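PDB 6AK1: dimethyl-sulfide monooxygenase from Hyphomicrobium sulfonivorans, which oxidises dimethyl sulfide to methanethiol and formaldehyde with NADH and oxygen, as the FMN-dependent large subunit of a two-component monooxygenase. Local coordinates for residues 8-13 against 53-58; 101-106 against 128-133; 64-69 against 319-324; 58-63 against 140-145. One frame throughout, in Å; residues are numbered along the deposited sequence.

Overall arrangement
Contacts 1 and 2 lie in the parallel sheet of the TIM barrel, their centres 10 Å apart. Strands 53-57 and 100-106 are neighbours in that sheet and join them. Strands 6-12, 53-57, 100-106 and 130-135 are adjacent in chain order. The backbone O of Ile56 and the hydroxyl of Thr104 form one link. Contact 4 continues from strand 53-57 through the shared Asp58 and reaches helix 140-146, which follows strand 130-135. Further along the same loop, residues 64-69 form contact 3 with the loop 319-324, its centre about 17 Å from that of contact 4. The first loop thus leads from Asp58, which like Thr104 binds FMN by similarity, to the periphery.

Contact 1. Residues 8-13 against 53-58; sequences NAFDMT and CLFIAD
The ring of Phe10 turns its edge toward the face of Phe55, in an offset edge-to-face pair with planes at 69°. CD1 of Phe55 lies at that edge, 3.6 Å from CE1 of Phe10. The CB of Ala57 approaches the Phe10 ring obliquely. Both phenylalanines have CG anti to the backbone N, with chi1 near -167°, and the two side chains lie side by side. Phe225 and Phe245 extend this aromatic cluster inside the barrel.

Strands 6-12 and 53-57 are adjacent parallel strands of the TIM barrel. Ala9 and Asp11 each give an N-H and a carbonyl to the pairing. The N of Phe55 lies 2.7 Å from the O of Ala9, and the N of Asp11 lies 2.9 Å from the O of Phe55. On the other face, Ala9 CB meets Leu54 CD1 at 4.0 Å, and helix 36-48 packs over both residues. Asp11 OD1 accepts the N-H of Met12 through its anti lone pair, while OD2 bonds to Tyr38. Near the strand ends, a water accepts from the N of Thr13 at 3.0 Å. It also lies 3.0 Å from OD1 of Asp58, a residue that by similarity binds FMN.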
loop_
_atom_site.group_PDB
_atom_site.type_symbol
_atom_site.label_atom_id
_atom_site.label_comp_id
_atom_site.label_asym_id
_atom_site.label_seq_id
_atom_site.Cartn_x
_atom_site.Cartn_y
_atom_site.Cartn_z
ATOM N N ASN A 8 -4.598 -9.729 -0.987
ATOM C CA ASN A 8 -4.751 -8.364 -1.468
ATOM C C ASN A 8 -4.448 -8.311 -2.960
ATOM O O ASN A 8 -3.527 -8.990 -3.438
ATOM C CB ASN A 8 -3.795 -7.385 -0.761
ATOM C CG ASN A 8 -4.095 -7.197 0.711
ATOM O OD1 ASN A 8 -5.181 -7.504 1.203
ATOM N ND2 ASN A 8 -3.123 -6.649 1.422
ATOM N N ALA A 9 -5.193 -7.476 -3.685
ATOM C CA ALA A 9 -4.827 -7.140 -5.052
ATOM C C ALA A 9 -3.985 -5.870 -5.045
ATOM O O ALA A 9 -4.370 -4.860 -4.452
ATOM C CB ALA A 9 -6.060 -6.957 -5.944
ATOM N N PHE A 10 -2.835 -5.938 -5.690
ATOM C CA PHE A 10 -1.928 -4.814 -5.849
ATOM C C PHE A 10 -2.193 -4.201 -7.222
ATOM O O PHE A 10 -2.154 -4.907 -8.244
ATOM C CB PHE A 10 -0.488 -5.312 -5.700
ATOM C CG PHE A 10 0.550 -4.239 -5.531
ATOM C CD1 PHE A 10 0.346 -3.160 -4.681
ATOM C CD2 PHE A 10 1.772 -4.349 -6.189
ATOM C CE1 PHE A 10 1.327 -2.182 -4.525
ATOM C CE2 PHE A 10 2.767 -3.380 -6.029
ATOM C CZ PHE A 10 2.541 -2.294 -5.203
ATOM N N ASP A 11 -2.490 -2.904 -7.245
ATOM C CA ASP A 11 -2.784 -2.190 -8.484
ATOM C C ASP A 11 -2.256 -0.761 -8.343
ATOM O O ASP A 11 -1.686 -0.387 -7.319
ATOM C CB ASP A 11 -4.293 -2.235 -8.793
ATOM C CG ASP A 11 -4.607 -2.184 -10.301
ATOM O OD1 ASP A 11 -3.933 -1.476 -11.072
ATOM O OD2 ASP A 11 -5.565 -2.836 -10.729
ATOM N N MET A 12 -2.436 0.035 -9.390
ATOM C CA MET A 12 -1.988 1.417 -9.398
ATOM C C MET A 12 -2.799 2.115 -10.475
ATOM O O MET A 12 -3.249 1.470 -11.413
ATOM C CB MET A 12 -0.473 1.508 -9.665
ATOM C CG MET A 12 0.111 2.913 -9.705
ATOM S SD MET A 12 1.945 2.908 -9.686
ATOM C CE MET A 12 2.270 4.528 -10.336
ATOM N N THR A 13 -3.030 3.419 -10.327
ATOM C CA THR A 13 -3.909 4.105 -11.278
ATOM C C THR A 13 -3.123 4.486 -12.538
ATOM O O THR A 13 -3.025 5.652 -12.927
ATOM C CB THR A 13 -4.568 5.325 -10.638
ATOM O OG1 THR A 13 -4.893 5.055 -9.266
ATOM C CG2 THR A 13 -5.842 5.683 -11.396
ATOM N N CYS A 53 -8.428 -6.759 0.380
ATOM C CA CYS A 53 -8.120 -5.358 0.143
ATOM C C CYS A 53 -7.620 -5.144 -1.283
ATOM O O CYS A 53 -6.917 -5.994 -1.838
ATOM C CB CYS A 53 -7.080 -4.872 1.176
ATOM S SG CYS A 53 -6.745 -3.098 1.164
ATOM N N LEU A 54 -7.987 -3.989 -1.864
ATOM C CA LEU A 54 -7.364 -3.474 -3.083
ATOM C C LEU A 54 -6.313 -2.437 -2.679
ATOM O O LEU A 54 -6.648 -1.363 -2.175
ATOM C CB LEU A 54 -8.403 -2.866 -4.021
ATOM C CG LEU A 54 -7.903 -2.195 -5.309
ATOM C CD1 LEU A 54 -7.303 -3.185 -6.308
ATOM C CD2 LEU A 54 -9.030 -1.401 -5.965
ATOM N N PHE A 55 -5.052 -2.757 -2.894
ATOM C CA PHE A 55 -3.932 -1.915 -2.490
ATOM C C PHE A 55 -3.516 -1.101 -3.710
ATOM O O PHE A 55 -2.980 -1.657 -4.677
ATOM C CB PHE A 55 -2.802 -2.805 -1.977
ATOM C CG PHE A 55 -1.697 -2.087 -1.259
ATOM C CD1 PHE A 55 -0.924 -1.132 -1.903
ATOM C CD2 PHE A 55 -1.395 -2.410 0.051
ATOM C CE1 PHE A 55 0.119 -0.488 -1.251
ATOM C CE2 PHE A 55 -0.343 -1.781 0.718
ATOM C CZ PHE A 55 0.420 -0.819 0.059
ATOM N N ILE A 56 -3.778 0.205 -3.681
ATOM C CA ILE A 56 -3.552 1.067 -4.837
ATOM C C ILE A 56 -2.290 1.887 -4.589
ATOM O O ILE A 56 -2.271 2.777 -3.729
ATOM C CB ILE A 56 -4.768 1.966 -5.117
ATOM C CG1 ILE A 56 -6.027 1.117 -5.269
ATOM C CG2 ILE A 56 -4.557 2.775 -6.412
ATOM C CD1 ILE A 56 -7.300 1.932 -5.405
ATOM N N ALA A 57 -1.240 1.607 -5.361
ATOM C CA ALA A 57 0.010 2.354 -5.293
ATOM C C ALA A 57 -0.128 3.706 -6.002
ATOM O O ALA A 57 -1.123 3.988 -6.673
ATOM C CB ALA A 57 1.154 1.544 -5.907
ATOM N N ASP A 58 0.893 4.547 -5.852
ATOM C CA ASP A 58 0.870 5.875 -6.455
ATOM C C ASP A 58 2.282 6.441 -6.516
ATOM O O ASP A 58 3.132 6.105 -5.693
ATOM C CB ASP A 58 -0.032 6.841 -5.671
ATOM C CG ASP A 58 -0.355 8.110 -6.460
ATOM O OD1 ASP A 58 -0.555 8.009 -7.700
ATOM O OD2 ASP A 58 -0.400 9.205 -5.841
HETATM O O HOH W 1 -2.136 5.537 -8.458
#

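Contact 2. Residues 101-106 against 128-133; sequences FGVTAA and GRVAWN
The hydroxyl of Thr104 is gripped by two groups. Asn133 ND2 donates to Thr104 OG1 at 2.8 Å, with the oxygen close to the amide plane, and the backbone O of Ile56 is its second partner. The Asn133 CG stands anti to the backbone N (chi1 177°), which lays its amide alongside Thr104. These bonds probably limit rotation of the side chain of Thr104, a residue that by similarity binds FMN.

The indole of Trp132 bonds through its edge. NE1 of Trp132 donates to Ala105 O at 3.1 Å, and that oxygen lies close to the ring plane. The backbone N of Ala105 donates to Asn133 O at 3.2 Å. The buried indole packs against Leu115 and Leu119 of helix 112-126. That helix connects the two parallel strands in a beta-alpha-beta unit of the TIM barrel. Val103 N lies 2.7 Å from Ala131 O, and Asn133 N lies 2.8 Å from Val103 O but approaches from above the carbonyl plane.

At the start of the pairing, Phe101 N donates to Arg129 O at 2.8 Å. CE2 of Phe101 lies over one face of the Arg129 guanidinium, 3.7 Å from NH1, with the planes 58° apart. The guanidinium bonds to backbone oxygens of Ala93 and Val99.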
loop_
_atom_site.group_PDB
_atom_site.type_symbol
_atom_site.label_atom_id
_atom_site.label_comp_id
_atom_site.label_asym_id
_atom_site.label_seq_id
_atom_site.Cartn_x
_atom_site.Cartn_y
_atom_site.Cartn_z
ATOM N N PHE A 101 -9.922 -0.687 0.892
ATOM C CA PHE A 101 -9.224 0.112 -0.112
ATOM C C PHE A 101 -7.999 0.732 0.540
ATOM O O PHE A 101 -8.129 1.579 1.429
ATOM C CB PHE A 101 -10.140 1.185 -0.713
ATOM C CG PHE A 101 -11.409 0.626 -1.267
ATOM C CD1 PHE A 101 -11.401 -0.066 -2.477
ATOM C CD2 PHE A 101 -12.602 0.737 -0.562
ATOM C CE1 PHE A 101 -12.560 -0.620 -2.998
ATOM C CE2 PHE A 101 -13.766 0.187 -1.075
ATOM C CZ PHE A 101 -13.741 -0.489 -2.316
ATOM N N GLY A 102 -6.819 0.285 0.118
ATOM C CA GLY A 102 -5.582 0.892 0.549
ATOM C C GLY A 102 -5.210 2.005 -0.403
ATOM O O GLY A 102 -5.015 1.770 -1.600
ATOM N N VAL A 103 -5.131 3.229 0.102
ATOM C CA VAL A 103 -4.883 4.393 -0.730
ATOM C C VAL A 103 -3.517 4.944 -0.364
ATOM O O VAL A 103 -3.242 5.206 0.810
ATOM C CB VAL A 103 -5.989 5.451 -0.557
ATOM C CG1 VAL A 103 -5.767 6.593 -1.529
ATOM C CG2 VAL A 103 -7.347 4.803 -0.792
ATOM N N THR A 104 -2.652 5.083 -1.358
ATOM C CA THR A 104 -1.322 5.625 -1.133
ATOM C C THR A 104 -1.385 7.147 -1.147
ATOM O O THR A 104 -2.013 7.734 -2.029
ATOM C CB THR A 104 -0.357 5.114 -2.213
ATOM O OG1 THR A 104 -0.261 3.695 -2.117
ATOM C CG2 THR A 104 1.030 5.692 -2.036
ATOM N N ALA A 105 -0.744 7.787 -0.168
ATOM C CA ALA A 105 -0.627 9.242 -0.167
ATOM C C ALA A 105 0.674 9.631 0.523
ATOM O O ALA A 105 0.947 9.184 1.640
ATOM C CB ALA A 105 -1.832 9.908 0.519
ATOM N N ALA A 106 1.472 10.452 -0.144
ATOM C CA ALA A 106 2.758 10.845 0.406
ATOM C C ALA A 106 2.602 11.965 1.431
ATOM O O ALA A 106 1.688 12.797 1.353
ATOM C CB ALA A 106 3.716 11.276 -0.708
ATOM N N GLY A 128 -15.668 2.867 6.910
ATOM C CA GLY A 128 -14.623 2.214 7.666
ATOM C C GLY A 128 -13.800 1.195 6.916
ATOM O O GLY A 128 -13.328 0.231 7.526
ATOM N N ARG A 129 -13.599 1.375 5.613
ATOM C CA ARG A 129 -12.912 0.371 4.814
ATOM C C ARG A 129 -11.670 0.924 4.125
ATOM O O ARG A 129 -11.230 0.362 3.115
ATOM C CB ARG A 129 -13.868 -0.229 3.783
ATOM C CG ARG A 129 -14.959 -1.109 4.373
ATOM C CD ARG A 129 -15.710 -1.807 3.259
ATOM N NE ARG A 129 -16.666 -0.930 2.585
ATOM C CZ ARG A 129 -16.969 -1.014 1.291
ATOM N NH1 ARG A 129 -16.350 -1.908 0.518
ATOM N NH2 ARG A 129 -17.869 -0.191 0.758
ATOM N N VAL A 130 -11.071 1.986 4.655
ATOM C CA VAL A 130 -9.922 2.614 4.020
ATOM C C VAL A 130 -8.664 2.271 4.803
ATOM O O VAL A 130 -8.680 2.154 6.037
ATOM C CB VAL A 130 -10.105 4.142 3.889
ATOM C CG1 VAL A 130 -10.135 4.803 5.257
ATOM C CG2 VAL A 130 -8.977 4.739 3.045
ATOM N N ALA A 131 -7.583 2.065 4.073
ATOM C CA ALA A 131 -6.247 1.987 4.629
ATOM C C ALA A 131 -5.406 3.076 3.987
ATOM O O ALA A 131 -5.569 3.375 2.799
ATOM C CB ALA A 131 -5.615 0.616 4.387
ATOM N N TRP A 132 -4.524 3.671 4.774
ATOM C CA TRP A 132 -3.627 4.719 4.304
ATOM C C TRP A 132 -2.243 4.105 4.141
ATOM O O TRP A 132 -1.612 3.714 5.128
ATOM C CB TRP A 132 -3.588 5.898 5.283
ATOM C CG TRP A 132 -2.557 6.931 4.915
ATOM C CD1 TRP A 132 -2.055 7.184 3.666
ATOM C CD2 TRP A 132 -1.896 7.845 5.801
ATOM N NE1 TRP A 132 -1.141 8.202 3.719
ATOM C CE2 TRP A 132 -1.026 8.631 5.015
ATOM C CE3 TRP A 132 -1.967 8.086 7.181
ATOM C CZ2 TRP A 132 -0.219 9.628 5.563
ATOM C CZ3 TRP A 132 -1.173 9.088 7.724
ATOM C CH2 TRP A 132 -0.311 9.848 6.917
ATOM N N ASN A 133 -1.762 4.039 2.910
ATOM C CA ASN A 133 -0.395 3.594 2.655
ATOM C C ASN A 133 0.519 4.812 2.729
ATOM O O ASN A 133 0.564 5.628 1.804
ATOM C CB ASN A 133 -0.301 2.887 1.310
ATOM C CG ASN A 133 1.122 2.465 0.977
ATOM O OD1 ASN A 133 1.808 1.862 1.800
ATOM N ND2 ASN A 133 1.580 2.811 -0.220
#

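Contact 3. Residues 64-69 against 319-324; sequences DVYRGS and DFAKLD
Asp319 has its CG anti to the backbone N (chi1 175°), which carries the carboxylate to the turn at Tyr66 and Arg67. Tyr66 has the same first torsion (176°), and its ring reaches along the backbone of Phe320 and Ala321. OD1 of Asp319 accepts two backbone N-H groups. Arg67 N lies 2.8 Å from Asp319 OD1, and Ala321 N lies 3.0 Å from the same oxygen. They reach it from opposite faces of the carboxylate plane. The bond from Ala321 closes an Asx turn at the start of the short 3-10 segment 320-322, while the bond from Arg67 ties that turn to the other loop.

The Tyr66 ring stands at 79° to the carboxylate. Its CE1 lies 3.5 Å from the backbone N of Ala321, which sits at the ring edge. The CG of Arg67 lies over the centre of one ring face, and the same CG touches Ala321 CB at 4.1 Å. Val65 CG1 packs beside Asp319 CB at 3.9 Å. With an alanine at Asp319, the N-H groups of Arg67 and Ala321 would probably be left without their shared acceptor, and the tie between the two loops would probably be weakened.

This partly buried contact lies away from the annotated FMN residues. Glu306 of helix 305-316 bonds to the hydroxyl of Tyr66 and forms a salt bridge with Arg67. Met72 of helix 71-75 touches both residues. Phe320 turns the other way, between helices 305-316 and 355-362.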
loop_
_atom_site.group_PDB
_atom_site.type_symbol
_atom_site.label_atom_id
_atom_site.label_comp_id
_atom_site.label_asym_id
_atom_site.label_seq_id
_atom_site.Cartn_x
_atom_site.Cartn_y
_atom_site.Cartn_z
ATOM N N ASP A 64 12.746 8.681 -15.181
ATOM C CA ASP A 64 13.562 9.322 -16.205
ATOM C C ASP A 64 15.054 9.015 -16.062
ATOM O O ASP A 64 15.879 9.774 -16.571
ATOM C CB ASP A 64 13.337 10.837 -16.189
ATOM C CG ASP A 64 13.520 11.453 -14.806
ATOM O OD1 ASP A 64 14.025 10.772 -13.883
ATOM O OD2 ASP A 64 13.161 12.638 -14.646
ATOM N N VAL A 65 15.422 7.932 -15.378
ATOM C CA VAL A 65 16.838 7.583 -15.223
ATOM C C VAL A 65 17.374 6.859 -16.459
ATOM O O VAL A 65 18.435 7.213 -16.993
ATOM C CB VAL A 65 17.043 6.741 -13.949
ATOM C CG1 VAL A 65 18.436 6.093 -13.945
ATOM C CG2 VAL A 65 16.828 7.604 -12.713
ATOM N N TYR A 66 16.666 5.835 -16.923
ATOM C CA TYR A 66 17.135 5.051 -18.058
ATOM C C TYR A 66 17.215 5.905 -19.310
ATOM O O TYR A 66 16.220 6.514 -19.729
ATOM C CB TYR A 66 16.221 3.852 -18.292
ATOM C CG TYR A 66 16.583 3.032 -19.511
ATOM C CD1 TYR A 66 17.867 2.492 -19.664
ATOM C CD2 TYR A 66 15.640 2.777 -20.498
ATOM C CE1 TYR A 66 18.200 1.731 -20.793
ATOM C CE2 TYR A 66 15.956 2.014 -21.615
ATOM C CZ TYR A 66 17.241 1.501 -21.764
ATOM O OH TYR A 66 17.549 0.742 -22.886
ATOM N N ARG A 67 18.410 5.958 -19.905
ATOM C CA ARG A 67 18.685 6.771 -21.087
ATOM C C ARG A 67 18.534 8.268 -20.824
ATOM O O ARG A 67 18.493 9.060 -21.772
ATOM C CB ARG A 67 17.805 6.344 -22.282
ATOM C CG ARG A 67 17.855 4.849 -22.562
ATOM C CD ARG A 67 17.084 4.441 -23.818
ATOM N NE ARG A 67 17.626 5.035 -25.038
ATOM C CZ ARG A 67 17.253 4.694 -26.273
ATOM N NH1 ARG A 67 16.338 3.763 -26.468
ATOM N NH2 ARG A 67 17.798 5.292 -27.319
ATOM N N GLY A 68 18.457 8.685 -19.559
ATOM C CA GLY A 68 18.436 10.099 -19.229
ATOM C C GLY A 68 17.164 10.842 -19.574
ATOM O O GLY A 68 17.189 12.071 -19.665
ATOM N N SER A 69 16.049 10.141 -19.783
ATOM C CA SER A 69 14.780 10.797 -20.071
ATOM C C SER A 69 13.634 9.884 -19.665
ATOM O O SER A 69 13.823 8.706 -19.348
ATOM C CB SER A 69 14.644 11.170 -21.553
ATOM O OG SER A 69 14.348 10.029 -22.338
ATOM N N ASP A 319 21.225 3.565 -14.449
ATOM C CA ASP A 319 20.880 3.785 -15.852
ATOM C C ASP A 319 21.489 2.649 -16.663
ATOM O O ASP A 319 22.696 2.637 -16.933
ATOM C CB ASP A 319 21.374 5.149 -16.320
ATOM C CG ASP A 319 21.159 5.376 -17.804
ATOM O OD1 ASP A 319 20.376 4.620 -18.436
ATOM O OD2 ASP A 319 21.782 6.319 -18.343
ATOM N N PHE A 320 20.652 1.686 -17.061
ATOM C CA PHE A 320 21.152 0.541 -17.817
ATOM C C PHE A 320 21.717 0.910 -19.184
ATOM O O PHE A 320 22.337 0.053 -19.818
ATOM C CB PHE A 320 20.044 -0.503 -17.988
ATOM C CG PHE A 320 20.001 -1.527 -16.888
ATOM C CD1 PHE A 320 19.683 -1.162 -15.590
ATOM C CD2 PHE A 320 20.289 -2.864 -17.152
ATOM C CE1 PHE A 320 19.648 -2.110 -14.570
ATOM C CE2 PHE A 320 20.250 -3.812 -16.140
ATOM C CZ PHE A 320 19.935 -3.431 -14.841
ATOM N N ALA A 321 21.512 2.135 -19.675
ATOM C CA ALA A 321 22.156 2.508 -20.928
ATOM C C ALA A 321 23.682 2.523 -20.804
ATOM O O ALA A 321 24.375 2.512 -21.824
ATOM C CB ALA A 321 21.645 3.864 -21.406
ATOM N N LYS A 322 24.213 2.526 -19.577
ATOM C CA LYS A 322 25.643 2.456 -19.300
ATOM C C LYS A 322 26.166 1.025 -19.206
ATOM O O LYS A 322 27.379 0.828 -19.058
ATOM C CB LYS A 322 25.965 3.174 -17.982
ATOM C CG LYS A 322 25.347 4.549 -17.809
ATOM C CD LYS A 322 26.008 5.584 -18.679
ATOM C CE LYS A 322 25.465 6.968 -18.345
ATOM N NZ LYS A 322 26.055 8.016 -19.220
ATOM N N LEU A 323 25.291 0.031 -19.277
ATOM C CA LEU A 323 25.651 -1.354 -19.013
ATOM C C LEU A 323 25.757 -2.128 -20.325
ATOM O O LEU A 323 25.541 -1.596 -21.417
ATOM C CB LEU A 323 24.637 -2.010 -18.070
ATOM C CG LEU A 323 24.836 -1.843 -16.559
ATOM C CD1 LEU A 323 24.950 -0.386 -16.135
ATOM C CD2 LEU A 323 23.696 -2.514 -15.814
ATOM N N ASP A 324 26.082 -3.412 -20.210
ATOM C CA ASP A 324 26.361 -4.247 -21.370
ATOM C C ASP A 324 25.311 -5.350 -21.451
ATOM O O ASP A 324 25.237 -6.201 -20.546
ATOM C CB ASP A 324 27.793 -4.823 -21.295
ATOM C CG ASP A 324 28.097 -5.809 -22.408
ATOM O OD1 ASP A 324 27.446 -5.734 -23.496
ATOM O OD2 ASP A 324 29.027 -6.635 -22.201
#

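Contact 4. Residues 58-63 against 140-145; sequences DVVGVY and NSAALN
Ser141 OG and Gly61 form the close part of this contact. The hydroxyl oxygen accepts the backbone N-H of Val62 at 2.9 Å and lies 3.3 Å from Gly61 CA. With chi1 at 69°, OG sits between the backbone N and the carbonyl carbon of Ser141, turned to the loop. Gly61 comes in close to Ser141 and Ala142 of the helix. A side chain on it would point at the helix and meet Ala142 N tightly. Val62 CG2 also touches Ser141 OG, at 3.4 Å.

The remainder is looser and bridged by water. Val60, which is exposed, lays CG2 against Ala142 CB at 3.8 Å. One water donates to Val60 O at 2.9 Å and accepts from Asn145 ND2, and it is also bonded to Ser141 OG. A second water accepts from Ser141 N at 2.7 Å and donates to Val62 O, so it bridges Ser141 and the loop. Replacing Ser141 with a valine would remove the hydroxyl, and the N-H of Val62 would probably lose its acceptor while the first water lost one of its holds.

The loop follows strand 53-57, includes Asp58, an FMN-binding residue by similarity, and runs on toward helix 71-75. Helix 140-146 follows strand 130-135. The contact therefore joins two connections that follow the C-terminal ends of barrel strands 53-57 and 130-135, the end where TIM barrels carry their active sites.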
loop_
_atom_site.group_PDB
_atom_site.type_symbol
_atom_site.label_atom_id
_atom_site.label_comp_id
_atom_site.label_asym_id
_atom_site.label_seq_id
_atom_site.Cartn_x
_atom_site.Cartn_y
_atom_site.Cartn_z
ATOM N N ASP A 58 0.893 4.547 -5.852
ATOM C CA ASP A 58 0.870 5.875 -6.455
ATOM C C ASP A 58 2.282 6.441 -6.516
ATOM O O ASP A 58 3.132 6.105 -5.693
ATOM C CB ASP A 58 -0.032 6.841 -5.671
ATOM C CG ASP A 58 -0.355 8.110 -6.460
ATOM O OD1 ASP A 58 -0.555 8.009 -7.700
ATOM O OD2 ASP A 58 -0.400 9.205 -5.841
ATOM N N VAL A 59 2.518 7.294 -7.520
ATOM C CA VAL A 59 3.707 8.133 -7.609
ATOM C C VAL A 59 3.279 9.470 -8.200
ATOM O O VAL A 59 2.228 9.585 -8.833
ATOM C CB VAL A 59 4.842 7.530 -8.470
ATOM C CG1 VAL A 59 5.326 6.192 -7.908
ATOM C CG2 VAL A 59 4.395 7.386 -9.909
ATOM N N VAL A 60 4.114 10.490 -7.987
ATOM C CA VAL A 60 3.867 11.799 -8.572
ATOM C C VAL A 60 5.114 12.289 -9.293
ATOM O O VAL A 60 5.174 13.446 -9.727
ATOM C CB VAL A 60 3.394 12.811 -7.513
ATOM C CG1 VAL A 60 1.961 12.493 -7.087
ATOM C CG2 VAL A 60 4.326 12.821 -6.313
ATOM N N GLY A 61 6.109 11.408 -9.446
ATOM C CA GLY A 61 7.257 11.667 -10.288
ATOM C C GLY A 61 7.353 10.616 -11.387
ATOM O O GLY A 61 6.640 9.605 -11.372
ATOM N N VAL A 62 8.263 10.847 -12.330
ATOM C CA VAL A 62 8.391 9.988 -13.508
ATOM C C VAL A 62 9.724 9.255 -13.474
ATOM O O VAL A 62 10.669 9.654 -12.789
ATOM C CB VAL A 62 8.240 10.778 -14.819
ATOM C CG1 VAL A 62 6.820 11.456 -14.880
ATOM C CG2 VAL A 62 9.358 11.800 -14.924
ATOM N N TYR A 63 9.781 8.144 -14.218
ATOM C CA TYR A 63 10.967 7.295 -14.306
ATOM C C TYR A 63 11.799 7.797 -15.478
ATOM O O TYR A 63 11.600 7.412 -16.630
ATOM C CB TYR A 63 10.560 5.831 -14.451
ATOM C CG TYR A 63 9.899 5.241 -13.209
ATOM C CD1 TYR A 63 8.613 5.602 -12.841
ATOM C CD2 TYR A 63 10.564 4.320 -12.416
ATOM C CE1 TYR A 63 8.007 5.061 -11.707
ATOM C CE2 TYR A 63 9.966 3.772 -11.275
ATOM C CZ TYR A 63 8.690 4.147 -10.926
ATOM O OH TYR A 63 8.096 3.604 -9.801
ATOM N N ASN A 140 12.585 12.060 -8.549
ATOM C CA ASN A 140 13.209 13.383 -8.526
ATOM C C ASN A 140 12.339 14.450 -9.185
ATOM O O ASN A 140 12.335 15.604 -8.747
ATOM C CB ASN A 140 14.585 13.290 -9.200
ATOM C CG ASN A 140 15.301 14.634 -9.310
ATOM O OD1 ASN A 140 15.692 15.049 -10.410
ATOM N ND2 ASN A 140 15.489 15.313 -8.173
ATOM N N SER A 141 11.613 14.103 -10.252
ATOM C CA SER A 141 10.811 15.114 -10.935
ATOM C C SER A 141 9.640 15.596 -10.082
ATOM O O SER A 141 9.104 16.683 -10.337
ATOM C CB SER A 141 10.304 14.574 -12.275
ATOM O OG SER A 141 9.336 13.558 -12.069
ATOM N N ALA A 142 9.223 14.813 -9.086
ATOM C CA ALA A 142 8.197 15.286 -8.161
ATOM C C ALA A 142 8.689 16.501 -7.384
ATOM O O ALA A 142 8.003 17.525 -7.313
ATOM C CB ALA A 142 7.793 14.160 -7.210
ATOM N N ALA A 143 9.887 16.404 -6.801
ATOM C CA ALA A 143 10.472 17.546 -6.103
ATOM C C ALA A 143 10.599 18.752 -7.026
ATOM O O ALA A 143 10.271 19.876 -6.633
ATOM C CB ALA A 143 11.837 17.172 -5.515
ATOM N N LEU A 144 11.035 18.531 -8.271
ATOM C CA LEU A 144 11.243 19.639 -9.205
ATOM C C LEU A 144 9.924 20.294 -9.632
ATOM O O LEU A 144 9.880 21.505 -9.861
ATOM C CB LEU A 144 12.017 19.145 -10.431
ATOM C CG LEU A 144 13.437 18.606 -10.178
ATOM C CD1 LEU A 144 14.121 18.145 -11.476
ATOM C CD2 LEU A 144 14.293 19.637 -9.471
ATOM N N ASN A 145 8.848 19.514 -9.760
ATOM C CA ASN A 145 7.579 20.001 -10.303
ATOM C C ASN A 145 6.621 20.515 -9.235
ATOM O O ASN A 145 5.750 21.337 -9.535
ATOM C CB ASN A 145 6.874 18.886 -11.078
ATOM C CG ASN A 145 7.573 18.548 -12.376
ATOM O OD1 ASN A 145 8.245 19.394 -12.961
ATOM N ND2 ASN A 145 7.401 17.313 -12.842
HETATM O O HOH W 2 6.445 14.810 -11.939
HETATM O O HOH W 3 11.860 11.806 -11.603
#